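Local coordinates for hydrogenase 3 maturation protease (Escherichia coli, PDB 2E85), which cleaves a 32-residue peptide from the C-terminus of the large-subunit precursor HycE during maturation of hydrogenase 3, at residues Q140-E143 / G144-G147. The protein carries 1 engineered substitution. Sequence-based numbering, arbitrary orientation.
With CA (calcium ion), chain H.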
loop_
_atom_site.group_PDB
_atom_site.type_symbol
_atom_site.label_atom_id
_atom_site.label_comp_id
_atom_site.label_asym_id
_atom_site.label_seq_id
_atom_site.Cartn_x
_atom_site.Cartn_y
_atom_site.Cartn_z
ATOM N N GLN B 140 -11.946 -21.884 15.639
ATOM C CA GLN B 140 -11.989 -22.489 16.960
ATOM C C GLN B 140 -10.818 -22.068 17.831
ATOM O O GLN B 140 -10.810 -22.339 19.032
ATOM C CB GLN B 140 -12.063 -24.008 16.835
ATOM C CG GLN B 140 -13.405 -24.438 16.257
ATOM C CD GLN B 140 -14.619 -24.252 17.190
ATOM O OE1 GLN B 140 -14.481 -23.946 18.378
ATOM N NE2 GLN B 140 -15.815 -24.473 16.647
ATOM N N ARG B 141 -9.830 -21.407 17.245
ATOM C CA ARG B 141 -8.729 -20.928 18.078
ATOM C C ARG B 141 -8.873 -19.470 18.433
ATOM O O ARG B 141 -8.092 -18.955 19.216
ATOM C CB ARG B 141 -7.373 -21.226 17.450
ATOM C CG ARG B 141 -7.222 -22.738 17.353
ATOM C CD ARG B 141 -5.891 -23.287 17.666
ATOM N NE ARG B 141 -5.834 -24.572 17.005
ATOM C CZ ARG B 141 -4.748 -25.064 16.446
ATOM N NH1 ARG B 141 -3.610 -24.383 16.545
ATOM N NH2 ARG B 141 -4.798 -26.240 15.819
ATOM N N LEU B 142 -9.868 -18.799 17.850
ATOM C CA LEU B 142 -10.033 -17.343 18.097
ATOM C C LEU B 142 -10.333 -17.020 19.567
ATOM O O LEU B 142 -9.856 -16.025 20.112
ATOM C CB LEU B 142 -11.113 -16.743 17.191
ATOM C CG LEU B 142 -10.833 -16.654 15.703
ATOM C CD1 LEU B 142 -12.054 -16.147 14.938
ATOM C CD2 LEU B 142 -9.593 -15.771 15.370
ATOM N N GLU B 143 -11.126 -17.870 20.210
ATOM C CA GLU B 143 -11.442 -17.616 21.599
ATOM C C GLU B 143 -10.228 -17.954 22.457
ATOM O O GLU B 143 -9.687 -19.050 22.378
ATOM C CB GLU B 143 -12.638 -18.441 22.021
ATOM C CG GLU B 143 -12.850 -18.403 23.524
ATOM C CD GLU B 143 -14.045 -19.201 23.918
ATOM O OE1 GLU B 143 -15.106 -19.020 23.275
ATOM O OE2 GLU B 143 -13.931 -20.009 24.871
ATOM N N GLY B 144 -9.769 -16.997 23.248
ATOM C CA GLY B 144 -8.593 -17.242 24.073
ATOM C C GLY B 144 -7.264 -17.339 23.335
ATOM O O GLY B 144 -6.265 -17.773 23.914
ATOM N N TRP B 145 -7.247 -16.946 22.057
ATOM C CA TRP B 145 -6.010 -16.845 21.269
ATOM C C TRP B 145 -4.859 -16.213 22.037
ATOM O O TRP B 145 -4.996 -15.143 22.585
ATOM C CB TRP B 145 -6.268 -15.993 20.028
ATOM C CG TRP B 145 -5.129 -15.944 19.077
ATOM C CD1 TRP B 145 -3.929 -15.276 19.231
ATOM C CD2 TRP B 145 -5.080 -16.561 17.794
ATOM N NE1 TRP B 145 -3.144 -15.468 18.126
ATOM C CE2 TRP B 145 -3.829 -16.235 17.219
ATOM C CE3 TRP B 145 -5.979 -17.344 17.067
ATOM C CZ2 TRP B 145 -3.447 -16.697 15.966
ATOM C CZ3 TRP B 145 -5.609 -17.786 15.821
ATOM C CH2 TRP B 145 -4.353 -17.450 15.272
ATOM N N GLU B 146 -3.711 -16.882 22.040
ATOM C CA GLU B 146 -2.515 -16.352 22.678
ATOM C C GLU B 146 -1.365 -16.649 21.763
ATOM O O GLU B 146 -1.337 -17.713 21.122
ATOM C CB GLU B 146 -2.272 -17.009 24.048
ATOM C CG GLU B 146 -3.423 -16.830 25.079
ATOM C CD GLU B 146 -3.578 -15.407 25.627
ATOM O OE1 GLU B 146 -3.263 -14.418 24.921
ATOM O OE2 GLU B 146 -4.036 -15.278 26.788
ATOM N N GLY B 147 -0.426 -15.709 21.686
ATOM C CA GLY B 147 0.738 -15.855 20.820
ATOM C C GLY B 147 0.372 -15.999 19.357
ATOM O O GLY B 147 -0.290 -15.125 18.794
HETATM CA CA CA H . -16.538 -20.438 24.579
HETATM O O HOH W 1 -17.904 -19.332 25.523
HETATM O O HOH W 2 -15.675 -22.011 23.078
HETATM O O HOH W 3 -18.120 -22.212 24.447
HETATM O O HOH W 4 -15.995 -21.776 26.535
HETATM O O HOH W 5 -18.073 -19.878 22.400
#
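The indole of W145 folds back on the chain and turns the CE3 edge of its six-membered ring to R141 and L142. W145 CE3 lies 3.4 Å from R141 O, which sits at the ring edge, near the ring plane. R141 CB comes obliquely to one side of that plane, 4.1 Å from W145 CE3. L142 adds one methyl from the opposite side, with its CD2 4.3 Å from W145 CE3. W145 has CG anti to its backbone N (chi1 -174°), which swings the indole back beside these residues. At the far edge, NE1 of W145 donates to G147 O at 3.0 Å, reaching the oxygen from above the carbonyl plane. With an alanine here, a gap would probably open beside R141 and L142, and G147 O would lose this donor.

The backbone makes a type II beta turn from L142 to W145. A weak hydrogen bond from W145 N to L142 O, 3.4 Å long, closes it. G144 takes the third position with positive phi (71°), where a side chain would clash with E143 O. E143 extends away from the turn, and its carboxylate grips a calcium ion through both oxygens, OE1 at 2.4 Å and OE2 at 2.7 Å. Five waters also bind the ion.

The turn follows helix 129-141. L142 O also accepts from W37 NE1. R141 NH1 hydrogen-bonds G149 O, and the guanidinium makes a cation-pi contact with F151. W145 packs on L62 of strand 60-66 and on I112 and L114 of strand 111-116, joining the loop to the central sheet.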